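Side-chain contacts in rhamnogalacturonan endolyase YesW (PDB 2ZUX), which degrades type I rhamnogalacturonan of plant cell walls by eliminative cleavage of its rhamnosyl-galacturonic acid bonds, releasing oligosaccharides, and needs calcium or manganese for activity: residues Arg415-Asp420 / Asn559-Thr564; Arg279-Met284 / Ser305-Leu310; Thr53-Asp58 / Leu508-Glu513; Asp97-Gly102 / Asp150-Ala155. One frame throughout, in Å; residues are numbered along the deposited sequence.

Contact 1. Residues Arg415-Asp420 / Asn559-Thr564; sequences RGMAAD and NQPPHT. With CA (calcium ion), chain I; CA (calcium ion), chain D.
The first strand of a beta-propeller blade, 416-419, presents M417 and A418 to P561 and H563 of the irregular segment 559-564. Two separate touches carry the contact. The imidazole of H563 brings its NE2 edge to A418, and the carbonyl O lies in the ring plane. The N-H of H563 NE2 points at A418 O almost straight (165°), but the 3.5 Å separation makes this hydrogen bond weak. A chi1 of -78°, with CG beside the backbone N, carries the ring there. Separately, M417 SD lies 4.2 Å from P561 CG, an apolar touch of the sulfur on one ring carbon. H367, on strand 366-369 of another blade, packs on M417, A418 and P561.

A calcium ion sits at one end of each segment. D420, last of 415-420, binds one through OD1 at 2.3 Å, with E429 and the carbonyls of D422, Y425 and G427. N559, first of 559-564, binds another through OD1 at 2.4 Å, with D116 and the carbonyls of N555 and A557. R415, first of its segment, binds substrate. The geometry is that of a buried propeller interior, where a long C-terminal loop packs against a blade's first strand between calcium sites.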
loop_
_atom_site.group_PDB
_atom_site.type_symbol
_atom_site.label_atom_id
_atom_site.label_comp_id
_atom_site.label_asym_id
_atom_site.label_seq_id
_atom_site.Cartn_x
_atom_site.Cartn_y
_atom_site.Cartn_z
ATOM N N ARG A 415 1.897 17.728 4.200
ATOM C CA ARG A 415 1.701 16.941 2.991
ATOM C C ARG A 415 2.842 17.184 2.023
ATOM O O ARG A 415 3.373 18.289 1.937
ATOM C CB ARG A 415 0.384 17.323 2.304
ATOM C CG ARG A 415 -0.875 17.134 3.127
ATOM C CD ARG A 415 -1.155 15.662 3.395
ATOM N NE ARG A 415 -2.509 15.506 3.907
ATOM C CZ ARG A 415 -3.578 15.275 3.156
ATOM N NH1 ARG A 415 -3.470 15.140 1.840
ATOM N NH2 ARG A 415 -4.772 15.179 3.733
ATOM N N GLY A 416 3.202 16.144 1.277
ATOM C CA GLY A 416 4.144 16.269 0.173
ATOM C C GLY A 416 3.890 15.169 -0.822
ATOM O O GLY A 416 3.498 14.070 -0.422
ATOM N N MET A 417 4.110 15.466 -2.103
ATOM C CA MET A 417 3.893 14.494 -3.169
ATOM C C MET A 417 5.097 14.383 -4.087
ATOM O O MET A 417 5.885 15.319 -4.203
ATOM C CB MET A 417 2.662 14.875 -3.988
ATOM C CG MET A 417 1.444 14.018 -3.700
ATOM S SD MET A 417 1.614 12.315 -4.261
ATOM C CE MET A 417 1.649 12.553 -6.041
ATOM N N ALA A 418 5.219 13.232 -4.734
ATOM C CA ALA A 418 6.231 13.012 -5.749
ATOM C C ALA A 418 5.570 12.288 -6.907
ATOM O O ALA A 418 4.938 11.243 -6.710
ATOM C CB ALA A 418 7.370 12.179 -5.190
ATOM N N ALA A 419 5.711 12.848 -8.106
ATOM C CA ALA A 419 5.149 12.268 -9.332
ATOM C C ALA A 419 5.684 13.002 -10.545
ATOM O O ALA A 419 5.888 14.214 -10.502
ATOM C CB ALA A 419 3.631 12.331 -9.323
ATOM N N ASP A 420 5.903 12.264 -11.632
ATOM C CA ASP A 420 6.254 12.898 -12.895
ATOM C C ASP A 420 4.988 13.499 -13.488
ATOM O O ASP A 420 4.165 12.780 -14.076
ATOM C CB ASP A 420 6.864 11.896 -13.878
ATOM C CG ASP A 420 7.403 12.574 -15.126
ATOM O OD1 ASP A 420 7.385 13.822 -15.179
ATOM O OD2 ASP A 420 7.859 11.867 -16.052
ATOM N N ASN A 559 -1.801 6.434 5.201
ATOM C CA ASN A 559 -1.600 5.754 3.919
ATOM C C ASN A 559 -0.868 6.647 2.930
ATOM O O ASN A 559 -1.291 7.785 2.707
ATOM C CB ASN A 559 -2.948 5.415 3.256
ATOM C CG ASN A 559 -3.922 4.667 4.160
ATOM O OD1 ASN A 559 -3.946 4.828 5.385
ATOM N ND2 ASN A 559 -4.803 3.899 3.532
ATOM N N GLN A 560 0.190 6.107 2.318
ATOM C CA GLN A 560 0.953 6.790 1.271
ATOM C C GLN A 560 0.839 6.018 -0.035
ATOM O O GLN A 560 0.645 4.803 -0.012
ATOM C CB GLN A 560 2.429 6.890 1.662
ATOM C CG GLN A 560 2.673 7.725 2.909
ATOM C CD GLN A 560 2.265 9.166 2.738
ATOM O OE1 GLN A 560 2.824 9.891 1.914
ATOM N NE2 GLN A 560 1.277 9.593 3.516
ATOM N N PRO A 561 0.960 6.726 -1.174
ATOM C CA PRO A 561 0.864 6.069 -2.471
ATOM C C PRO A 561 2.088 5.218 -2.794
ATOM O O PRO A 561 3.176 5.467 -2.264
ATOM C CB PRO A 561 0.768 7.246 -3.452
ATOM C CG PRO A 561 1.501 8.367 -2.769
ATOM C CD PRO A 561 1.172 8.187 -1.309
ATOM N N PRO A 562 1.917 4.214 -3.658
ATOM C CA PRO A 562 3.030 3.336 -4.007
ATOM C C PRO A 562 3.917 3.901 -5.108
ATOM O O PRO A 562 3.487 4.744 -5.906
ATOM C CB PRO A 562 2.323 2.066 -4.481
ATOM C CG PRO A 562 1.041 2.578 -5.098
ATOM C CD PRO A 562 0.653 3.803 -4.301
ATOM N N HIS A 563 5.157 3.417 -5.136
ATOM C CA HIS A 563 6.150 3.792 -6.135
ATOM C C HIS A 563 6.812 2.566 -6.735
ATOM O O HIS A 563 6.836 1.502 -6.124
ATOM C CB HIS A 563 7.207 4.687 -5.491
ATOM C CG HIS A 563 6.745 6.091 -5.304
ATOM N ND1 HIS A 563 6.247 6.577 -4.114
ATOM C CD2 HIS A 563 6.672 7.109 -6.189
ATOM C CE1 HIS A 563 5.892 7.841 -4.279
ATOM N NE2 HIS A 563 6.141 8.186 -5.528
ATOM N N THR A 564 7.355 2.725 -7.935
ATOM C CA THR A 564 8.111 1.656 -8.584
ATOM C C THR A 564 9.607 1.764 -8.251
ATOM O O THR A 564 10.112 2.837 -7.889
ATOM C CB THR A 564 7.897 1.689 -10.111
ATOM O OG1 THR A 564 8.094 3.022 -10.583
ATOM C CG2 THR A 564 6.490 1.246 -10.463
HETATM CA CA CA I . 9.085 15.370 -14.995
HETATM CA CA CA D . -4.259 3.758 7.512
HETATM O O HOH W 1 9.653 13.886 -16.776
HETATM O O HOH W 2 -5.758 5.166 8.564
HETATM O O HOH W 3 -4.144 2.568 9.576
#

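Contact 2. Residues Arg279-Met284 / Ser305-Leu310; sequences RPSLIM and SKLWTL
L307 points its side chain toward S281, and that chain can be followed atom by atom. L307 CB is still 6.1 Å from S281 OG, so the first carbon only sets the direction. A chi1 of -54° places CG beside the backbone N. From there L307 CG is 5.1 Å from S281 OG. Here the branch divides. CD1 continues away from CA (chi2 177°) and ends 3.6 Å from S281 OG and 4.1 Å from S281 CB. The serine oxygen lies roughly ahead of the CG-CD1 bond, so the methyl meets it with its end. CD2 turns off and stays 5.7 Å from S281 OG. The approach is van der Waals packing of a methyl on a hydroxyl, whose hydrogen bond goes to N298 OD1.

N298 sits on strand 293-300, which separates the two segments in a four-stranded antiparallel propeller blade ordered 268-273, 281-286, 293-300, 303-311. The contact therefore spans one intervening strand, and L307 also packs on N298, consistent with the 8.9 Å between the CA atoms of S281 and L307.

L307 has a psi of -45°, a departure from the extended backbone, and both it and the next residue, W308, send atoms to segment 279-284, across the intervening strand. The six-membered part of the W308 indole meets I283 at an oblique angle, I283 CD1 lying 4.3 Å from W308 CZ2. A296 of the intervening strand also touches the W308 side chain. The polar end of W308 is held elsewhere, NE1 bonding to the carbonyl O of H350, a calcium-binding residue in the loop between strands 346-348 and 354-357 of another blade.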
loop_
_atom_site.group_PDB
_atom_site.type_symbol
_atom_site.label_atom_id
_atom_site.label_comp_id
_atom_site.label_asym_id
_atom_site.label_seq_id
_atom_site.Cartn_x
_atom_site.Cartn_y
_atom_site.Cartn_z
ATOM N N ARG A 279 13.518 -13.816 -0.106
ATOM C CA ARG A 279 12.219 -14.142 0.472
ATOM C C ARG A 279 11.756 -13.062 1.439
ATOM O O ARG A 279 12.583 -12.350 2.001
ATOM C CB ARG A 279 12.281 -15.491 1.179
ATOM C CG ARG A 279 12.445 -16.659 0.212
ATOM C CD ARG A 279 12.753 -17.941 0.967
ATOM N NE ARG A 279 11.572 -18.470 1.646
ATOM C CZ ARG A 279 11.535 -19.623 2.314
ATOM N NH1 ARG A 279 12.626 -20.375 2.413
ATOM N NH2 ARG A 279 10.408 -20.026 2.888
ATOM N N PRO A 280 10.427 -12.926 1.611
ATOM C CA PRO A 280 9.897 -11.866 2.473
ATOM C C PRO A 280 10.117 -12.115 3.958
ATOM O O PRO A 280 10.104 -13.270 4.410
ATOM C CB PRO A 280 8.401 -11.886 2.163
ATOM C CG PRO A 280 8.126 -13.308 1.752
ATOM C CD PRO A 280 9.350 -13.704 0.971
ATOM N N SER A 281 10.287 -11.015 4.690
ATOM C CA SER A 281 10.262 -10.984 6.146
ATOM C C SER A 281 9.228 -9.958 6.586
ATOM O O SER A 281 8.826 -9.093 5.800
ATOM C CB SER A 281 11.623 -10.585 6.718
ATOM O OG SER A 281 12.646 -11.502 6.342
ATOM N N LEU A 282 8.819 -10.060 7.843
ATOM C CA LEU A 282 7.805 -9.188 8.423
ATOM C C LEU A 282 8.472 -8.195 9.366
ATOM O O LEU A 282 9.256 -8.595 10.223
ATOM C CB LEU A 282 6.822 -10.056 9.210
ATOM C CG LEU A 282 5.733 -9.355 10.017
ATOM C CD1 LEU A 282 4.738 -8.713 9.059
ATOM C CD2 LEU A 282 5.051 -10.365 10.934
ATOM N N ILE A 283 8.151 -6.910 9.220
ATOM C CA ILE A 283 8.683 -5.865 10.094
ATOM C C ILE A 283 7.551 -5.310 10.956
ATOM O O ILE A 283 6.509 -4.931 10.427
ATOM C CB ILE A 283 9.276 -4.695 9.274
ATOM C CG1 ILE A 283 10.222 -5.220 8.179
ATOM C CG2 ILE A 283 9.934 -3.658 10.202
ATOM C CD1 ILE A 283 11.443 -5.973 8.696
ATOM N N MET A 284 7.748 -5.280 12.275
ATOM C CA MET A 284 6.830 -4.603 13.195
ATOM C C MET A 284 7.624 -3.510 13.892
ATOM O O MET A 284 8.723 -3.768 14.405
ATOM C CB MET A 284 6.280 -5.570 14.249
ATOM C CG MET A 284 5.320 -6.609 13.709
ATOM S SD MET A 284 3.679 -5.887 13.321
ATOM C CE MET A 284 3.385 -6.770 11.810
ATOM N N SER A 305 9.850 -16.772 13.633
ATOM C CA SER A 305 11.155 -16.552 14.247
ATOM C C SER A 305 11.537 -15.078 14.224
ATOM O O SER A 305 11.234 -14.367 13.263
ATOM C CB SER A 305 12.231 -17.384 13.541
ATOM O OG SER A 305 12.311 -17.069 12.163
ATOM N N LYS A 306 12.181 -14.619 15.291
ATOM C CA LYS A 306 12.669 -13.245 15.364
ATOM C C LYS A 306 14.082 -13.161 14.789
ATOM O O LYS A 306 14.942 -13.982 15.122
ATOM C CB LYS A 306 12.633 -12.744 16.804
ATOM C CG LYS A 306 13.095 -11.306 16.961
ATOM C CD LYS A 306 12.882 -10.792 18.373
ATOM C CE LYS A 306 13.908 -11.361 19.343
ATOM N NZ LYS A 306 13.884 -10.636 20.637
ATOM N N LEU A 307 14.323 -12.171 13.933
ATOM C CA LEU A 307 15.593 -12.043 13.219
ATOM C C LEU A 307 16.520 -11.006 13.835
ATOM O O LEU A 307 17.723 -11.242 13.970
ATOM C CB LEU A 307 15.349 -11.678 11.755
ATOM C CG LEU A 307 14.419 -12.586 10.948
ATOM C CD1 LEU A 307 14.266 -12.012 9.558
ATOM C CD2 LEU A 307 14.927 -14.032 10.893
ATOM N N TRP A 308 15.968 -9.844 14.179
ATOM C CA TRP A 308 16.742 -8.769 14.790
ATOM C C TRP A 308 15.851 -7.727 15.422
ATOM O O TRP A 308 14.643 -7.707 15.176
ATOM C CB TRP A 308 17.711 -8.118 13.788
ATOM C CG TRP A 308 17.178 -7.630 12.448
ATOM C CD1 TRP A 308 17.473 -8.162 11.228
ATOM C CD2 TRP A 308 16.357 -6.466 12.180
ATOM N NE1 TRP A 308 16.887 -7.433 10.227
ATOM C CE2 TRP A 308 16.195 -6.389 10.778
ATOM C CE3 TRP A 308 15.747 -5.488 12.984
ATOM C CZ2 TRP A 308 15.438 -5.386 10.159
ATOM C CZ3 TRP A 308 14.988 -4.487 12.359
ATOM C CH2 TRP A 308 14.845 -4.448 10.965
ATOM N N THR A 309 16.471 -6.873 16.230
ATOM C CA THR A 309 15.834 -5.740 16.885
ATOM C C THR A 309 16.727 -4.513 16.724
ATOM O O THR A 309 17.940 -4.608 16.901
ATOM C CB THR A 309 15.667 -6.018 18.394
ATOM O OG1 THR A 309 14.839 -7.167 18.577
ATOM C CG2 THR A 309 15.025 -4.836 19.121
ATOM N N LEU A 310 16.136 -3.376 16.359
ATOM C CA LEU A 310 16.791 -2.078 16.504
ATOM C C LEU A 310 16.051 -1.323 17.598
ATOM O O LEU A 310 14.830 -1.181 17.541
ATOM C CB LEU A 310 16.772 -1.277 15.202
ATOM C CG LEU A 310 17.470 0.088 15.307
ATOM C CD1 LEU A 310 18.941 -0.045 15.699
ATOM C CD2 LEU A 310 17.358 0.836 14.007
#

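Contact 3. Residues Thr53-Asp58 / Leu508-Glu513; sequences TTNYVD and LGDWRE. With CA (calcium ion), chain E.
T54 and D510 meet through matching torsions: chi1 of 69° sets T54 OG1 between backbone N and carbonyl carbon, and chi1 of 71° does the same for D510 CG. T54 OG1 then lies 3.2 Å from D510 CB, while its hydrogen bond to protein goes to W25 O. N55 adds a second touch, its CB 3.6 Å from D510 OD2. Water 4 joins T53 OG1, T54 OG1 and D510 OD2.

The carboxylate of D510 is gripped side-on by R512 in a salt bridge, with NE on OD1 at 2.9 Å and NH1 on the syn lone pair of OD2 at 2.9 Å. R512 N also donates to OD1 from above the carboxylate plane, on the same face as NE; accepting from the N-H two residues on makes this an Asx turn. The guanidinium also has an outside partner, I532. The turn lies in a calcium-binding loop: the carbonyls of L508, D510 and R512 bind the ion, with D506 and E514 completing the alternate-residue pattern also seen at 121-129. The contact joins edge strand 55-58 of the N-terminal beta-sheet domain to a propeller metal loop. With an alanine in place of D510, R512 would probably lose its anionic mate, and water 6, a calcium ligand held by OD1 at 2.7 Å, an anchor. R512 bends at chi2 and chi3, laying CD 3.5 Å above one face of the W511 ring.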
loop_
_atom_site.group_PDB
_atom_site.type_symbol
_atom_site.label_atom_id
_atom_site.label_comp_id
_atom_site.label_asym_id
_atom_site.label_seq_id
_atom_site.Cartn_x
_atom_site.Cartn_y
_atom_site.Cartn_z
ATOM N N THR A 53 0.811 -4.373 -27.158
ATOM C CA THR A 53 0.251 -3.697 -25.991
ATOM C C THR A 53 -0.856 -4.524 -25.340
ATOM O O THR A 53 -1.596 -5.245 -26.027
ATOM C CB THR A 53 -0.256 -2.280 -26.323
ATOM O OG1 THR A 53 -0.455 -1.558 -25.107
ATOM C CG2 THR A 53 -1.562 -2.326 -27.106
ATOM N N THR A 54 -0.967 -4.416 -24.018
ATOM C CA THR A 54 -1.909 -5.252 -23.272
ATOM C C THR A 54 -3.260 -4.586 -23.002
ATOM O O THR A 54 -3.869 -4.776 -21.946
ATOM C CB THR A 54 -1.290 -5.906 -22.001
ATOM O OG1 THR A 54 -1.012 -4.919 -21.006
ATOM C CG2 THR A 54 -0.014 -6.655 -22.338
ATOM N N ASN A 55 -3.714 -3.791 -23.965
ATOM C CA ASN A 55 -5.101 -3.343 -23.997
ATOM C C ASN A 55 -5.630 -3.361 -25.430
ATOM O O ASN A 55 -4.860 -3.261 -26.392
ATOM C CB ASN A 55 -5.325 -1.998 -23.275
ATOM C CG ASN A 55 -4.631 -0.819 -23.935
ATOM O OD1 ASN A 55 -3.753 -0.964 -24.791
ATOM N ND2 ASN A 55 -5.004 0.367 -23.500
ATOM N N TYR A 56 -6.939 -3.520 -25.560
ATOM C CA TYR A 56 -7.570 -3.717 -26.855
ATOM C C TYR A 56 -9.005 -3.237 -26.772
ATOM O O TYR A 56 -9.689 -3.505 -25.788
ATOM C CB TYR A 56 -7.531 -5.204 -27.213
ATOM C CG TYR A 56 -7.946 -5.509 -28.634
ATOM C CD1 TYR A 56 -7.010 -5.523 -29.667
ATOM C CD2 TYR A 56 -9.277 -5.790 -28.945
ATOM C CE1 TYR A 56 -7.393 -5.801 -30.974
ATOM C CE2 TYR A 56 -9.667 -6.071 -30.247
ATOM C CZ TYR A 56 -8.720 -6.071 -31.254
ATOM O OH TYR A 56 -9.097 -6.349 -32.547
ATOM N N VAL A 57 -9.460 -2.524 -27.796
ATOM C CA VAL A 57 -10.859 -2.102 -27.845
ATOM C C VAL A 57 -11.605 -2.923 -28.897
ATOM O O VAL A 57 -11.277 -2.864 -30.089
ATOM C CB VAL A 57 -11.002 -0.574 -28.095
ATOM C CG1 VAL A 57 -12.471 -0.170 -28.213
ATOM C CG2 VAL A 57 -10.338 0.214 -26.976
ATOM N N ASP A 58 -12.574 -3.713 -28.441
ATOM C CA ASP A 58 -13.426 -4.511 -29.325
ATOM C C ASP A 58 -14.717 -3.752 -29.613
ATOM O O ASP A 58 -15.630 -3.707 -28.784
ATOM C CB ASP A 58 -13.718 -5.886 -28.707
ATOM C CG ASP A 58 -14.623 -6.759 -29.582
ATOM O OD1 ASP A 58 -14.789 -6.478 -30.794
ATOM O OD2 ASP A 58 -15.162 -7.745 -29.045
ATOM N N LEU A 508 -5.634 -5.652 -11.465
ATOM C CA LEU A 508 -6.118 -6.397 -12.635
ATOM C C LEU A 508 -5.817 -5.592 -13.890
ATOM O O LEU A 508 -5.431 -4.432 -13.808
ATOM C CB LEU A 508 -7.610 -6.728 -12.536
ATOM C CG LEU A 508 -8.603 -5.645 -12.155
ATOM C CD1 LEU A 508 -8.988 -4.794 -13.350
ATOM C CD2 LEU A 508 -9.856 -6.284 -11.528
ATOM N N GLY A 509 -5.965 -6.216 -15.052
ATOM C CA GLY A 509 -5.754 -5.514 -16.308
ATOM C C GLY A 509 -4.301 -5.139 -16.530
ATOM O O GLY A 509 -3.398 -5.758 -15.957
ATOM N N ASP A 510 -4.096 -4.118 -17.359
ATOM C CA ASP A 510 -2.748 -3.660 -17.689
ATOM C C ASP A 510 -2.151 -2.789 -16.591
ATOM O O ASP A 510 -2.703 -2.687 -15.494
ATOM C CB ASP A 510 -2.704 -2.983 -19.076
ATOM C CG ASP A 510 -3.384 -1.613 -19.115
ATOM O OD1 ASP A 510 -3.657 -0.997 -18.056
ATOM O OD2 ASP A 510 -3.602 -1.120 -20.246
ATOM N N TRP A 511 -1.024 -2.160 -16.893
ATOM C CA TRP A 511 -0.188 -1.524 -15.881
ATOM C C TRP A 511 -0.814 -0.352 -15.131
ATOM O O TRP A 511 -0.293 0.036 -14.083
ATOM C CB TRP A 511 1.144 -1.096 -16.495
ATOM C CG TRP A 511 1.024 -0.040 -17.551
ATOM C CD1 TRP A 511 0.752 -0.238 -18.875
ATOM C CD2 TRP A 511 1.190 1.378 -17.383
ATOM N NE1 TRP A 511 0.730 0.970 -19.540
ATOM C CE2 TRP A 511 0.984 1.978 -18.648
ATOM C CE3 TRP A 511 1.479 2.202 -16.283
ATOM C CZ2 TRP A 511 1.075 3.362 -18.847
ATOM C CZ3 TRP A 511 1.570 3.581 -16.489
ATOM C CH2 TRP A 511 1.364 4.142 -17.759
ATOM N N ARG A 512 -1.908 0.218 -15.634
ATOM C CA ARG A 512 -2.526 1.313 -14.893
ATOM C C ARG A 512 -3.086 0.806 -13.565
ATOM O O ARG A 512 -3.389 -0.379 -13.412
ATOM C CB ARG A 512 -3.591 2.031 -15.718
ATOM C CG ARG A 512 -3.034 3.129 -16.637
ATOM C CD ARG A 512 -2.348 2.581 -17.893
ATOM N NE ARG A 512 -3.229 1.770 -18.737
ATOM C CZ ARG A 512 -4.125 2.263 -19.589
ATOM N NH1 ARG A 512 -4.864 1.435 -20.310
ATOM N NH2 ARG A 512 -4.289 3.574 -19.719
ATOM N N GLU A 513 -3.197 1.707 -12.595
ATOM C CA GLU A 513 -3.636 1.334 -11.265
ATOM C C GLU A 513 -5.153 1.392 -11.127
ATOM O O GLU A 513 -5.784 2.316 -11.607
ATOM C CB GLU A 513 -2.973 2.256 -10.249
ATOM C CG GLU A 513 -1.460 2.215 -10.309
ATOM C CD GLU A 513 -0.817 3.150 -9.315
ATOM O OE1 GLU A 513 -0.576 4.314 -9.692
ATOM O OE2 GLU A 513 -0.586 2.718 -8.161
HETATM CA CA CA E . -4.371 -2.408 -13.870
HETATM O O HOH W 4 -1.312 -1.876 -22.079
HETATM O O HOH W 5 0.781 -3.374 -19.495
HETATM O O HOH W 6 -5.270 -1.505 -15.954
#

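Contact 4. Residues Asp97-Gly102 / Asp150-Ala155; sequences DKPAGG and DVLIDA. With RAM (alpha-L-rhamnopyranose), chain O.
P99 and L152 make the first shell, and the fit is tight: L152 CD1 is 3.4 Å from P99 CB and 3.5 Å from P99 CG, both shorter than usual carbon contacts. The methyl thus presses against the CB-CG bond of the ring as the side chains slide past each other in opposite directions. Chi1 of -48° in L152, with CG beside the backbone N, carries the branch toward the loop. Beyond this apolar centre, D154 OD2 comes within 4.2 Å of D97 O without bonding to it.

R165 of strand 162-167 supplies the polar link instead, its NE in a salt bridge with D154 OD1 and its NH2 donating to D97 O. D97 OD2 pairs with K162, and W134 NE1 donates to D154 OD2. W134 and Y112 also pack on P99, so the loop 97-102 lies over the face of the propeller blade containing strands 109-120, 129-136, 152-156 and 162-167.

At the other end of segment 150-155 is a carbohydrate site. D150 OD1 accepts a hydrogen bond of 2.7 Å from O1 of the bound rhamnose, which R218 also holds, while N167 ND2 bonds to D150 OD2 and probably helps to fix the carboxylate's rotation. An alanine at D150 is likely to leave the sugar O1 without this acceptor and N167 without its carboxylate partner. Two acidic side chains, D97 and D154, stand with their OD2 atoms 5.7 Å apart, and K162 and R165 probably offset their like charges.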
loop_
_atom_site.group_PDB
_atom_site.type_symbol
_atom_site.label_atom_id
_atom_site.label_comp_id
_atom_site.label_asym_id
_atom_site.label_seq_id
_atom_site.Cartn_x
_atom_site.Cartn_y
_atom_site.Cartn_z
ATOM N N ASP A 97 -20.421 -7.515 3.827
ATOM C CA ASP A 97 -21.249 -7.866 4.977
ATOM C C ASP A 97 -20.982 -6.812 6.044
ATOM O O ASP A 97 -20.057 -6.940 6.848
ATOM C CB ASP A 97 -20.922 -9.274 5.481
ATOM C CG ASP A 97 -21.684 -9.635 6.751
ATOM O OD1 ASP A 97 -22.782 -9.078 6.978
ATOM O OD2 ASP A 97 -21.183 -10.478 7.522
ATOM N N LYS A 98 -21.772 -5.751 6.027
ATOM C CA LYS A 98 -21.535 -4.631 6.922
ATOM C C LYS A 98 -21.826 -5.050 8.359
ATOM O O LYS A 98 -22.926 -5.530 8.660
ATOM C CB LYS A 98 -22.382 -3.425 6.505
ATOM C CG LYS A 98 -22.069 -2.136 7.253
ATOM C CD LYS A 98 -22.868 -0.982 6.676
ATOM C CE LYS A 98 -22.639 0.295 7.446
ATOM N NZ LYS A 98 -23.530 1.370 6.938
ATOM N N PRO A 99 -20.834 -4.890 9.253
ATOM C CA PRO A 99 -21.025 -5.294 10.643
ATOM C C PRO A 99 -22.017 -4.389 11.331
ATOM O O PRO A 99 -22.062 -3.190 11.052
ATOM C CB PRO A 99 -19.646 -5.098 11.279
ATOM C CG PRO A 99 -18.701 -4.805 10.155
ATOM C CD PRO A 99 -19.495 -4.325 9.009
ATOM N N ALA A 100 -22.817 -4.974 12.218
ATOM C CA ALA A 100 -23.761 -4.222 13.033
ATOM C C ALA A 100 -23.021 -3.306 13.995
ATOM O O ALA A 100 -21.930 -3.637 14.466
ATOM C CB ALA A 100 -24.656 -5.177 13.812
ATOM N N GLY A 101 -23.639 -2.167 14.290
ATOM C CA GLY A 101 -23.113 -1.228 15.272
ATOM C C GLY A 101 -23.184 -1.777 16.682
ATOM O O GLY A 101 -23.736 -2.853 16.921
ATOM N N GLY A 102 -22.604 -1.037 17.618
ATOM C CA GLY A 102 -22.579 -1.457 19.007
ATOM C C GLY A 102 -22.578 -0.286 19.954
ATOM O O GLY A 102 -22.792 0.863 19.553
ATOM N N ASP A 150 -14.870 -2.526 18.443
ATOM C CA ASP A 150 -13.969 -3.557 17.934
ATOM C C ASP A 150 -13.497 -3.247 16.521
ATOM O O ASP A 150 -14.261 -2.734 15.703
ATOM C CB ASP A 150 -14.679 -4.916 17.891
ATOM C CG ASP A 150 -14.897 -5.535 19.265
ATOM O OD1 ASP A 150 -14.200 -5.162 20.235
ATOM O OD2 ASP A 150 -15.763 -6.438 19.341
ATOM N N VAL A 151 -12.245 -3.595 16.248
ATOM C CA VAL A 151 -11.704 -3.552 14.893
ATOM C C VAL A 151 -11.955 -4.913 14.252
ATOM O O VAL A 151 -11.643 -5.954 14.839
ATOM C CB VAL A 151 -10.199 -3.245 14.912
ATOM C CG1 VAL A 151 -9.613 -3.185 13.490
ATOM C CG2 VAL A 151 -9.939 -1.948 15.656
ATOM N N LEU A 152 -12.556 -4.900 13.067
ATOM C CA LEU A 152 -12.865 -6.124 12.337
ATOM C C LEU A 152 -12.080 -6.139 11.042
ATOM O O LEU A 152 -11.947 -5.102 10.391
ATOM C CB LEU A 152 -14.366 -6.194 12.039
ATOM C CG LEU A 152 -15.272 -5.905 13.245
ATOM C CD1 LEU A 152 -16.696 -5.722 12.820
ATOM C CD2 LEU A 152 -15.173 -7.010 14.273
ATOM N N ILE A 153 -11.568 -7.313 10.682
ATOM C CA ILE A 153 -10.827 -7.512 9.438
ATOM C C ILE A 153 -11.516 -8.637 8.690
ATOM O O ILE A 153 -11.685 -9.736 9.236
ATOM C CB ILE A 153 -9.353 -7.957 9.690
ATOM C CG1 ILE A 153 -8.630 -7.059 10.712
ATOM C CG2 ILE A 153 -8.606 -8.108 8.356
ATOM C CD1 ILE A 153 -8.411 -5.644 10.261
ATOM N N ASP A 154 -11.912 -8.362 7.446
ATOM C CA ASP A 154 -12.578 -9.361 6.603
ATOM C C ASP A 154 -11.729 -9.718 5.396
ATOM O O ASP A 154 -10.911 -8.917 4.948
ATOM C CB ASP A 154 -13.891 -8.810 6.037
ATOM C CG ASP A 154 -14.984 -8.633 7.069
ATOM O OD1 ASP A 154 -14.801 -8.933 8.263
ATOM O OD2 ASP A 154 -16.074 -8.180 6.656
ATOM N N ALA A 155 -11.974 -10.900 4.834
ATOM C CA ALA A 155 -11.452 -11.249 3.512
ATOM C C ALA A 155 -12.601 -11.479 2.552
ATOM O O ALA A 155 -13.533 -12.223 2.874
ATOM C CB ALA A 155 -10.584 -12.482 3.579
HETATM C C1 RAM O . -16.616 -5.885 22.367
HETATM C C2 RAM O . -17.337 -6.465 23.582
HETATM C C3 RAM O . -17.179 -5.532 24.782
HETATM C C4 RAM O . -17.557 -4.095 24.423
HETATM C C5 RAM O . -16.775 -3.629 23.191
HETATM C C6 RAM O . -17.177 -2.225 22.747
HETATM O O1 RAM O . -15.218 -5.965 22.556
HETATM O O2 RAM O . -18.704 -6.624 23.267
HETATM O O3 RAM O . -17.987 -5.982 25.847
HETATM O O4 RAM O . -17.327 -3.251 25.535
HETATM O O5 RAM O . -17.005 -4.538 22.127
#

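Overall arrangement
From the N terminus, the chain opens contact 3 at 53-58 in the beta-sheet domain and closes it only at 508-513, tying that domain to the propeller across 449 residues. Two shorter loops nest inside: contact 4 (97-102 with 150-155), lying over one blade, and then contact 2 (279-284 with 305-310), wholly within another. They follow in series, their nearest atoms about 12 Å apart. Contact 1 opens at 415-420, inside the contact 3 loop, but closes beyond it at 559-564, so the two cross; it ties blade strand 416-419 to the loop after helix 547-553. Contacts 1 and 3 also touch, P562 CG lying 3.5 Å from E513 OE2. Contacts 2 and 3 flank the chain's centre.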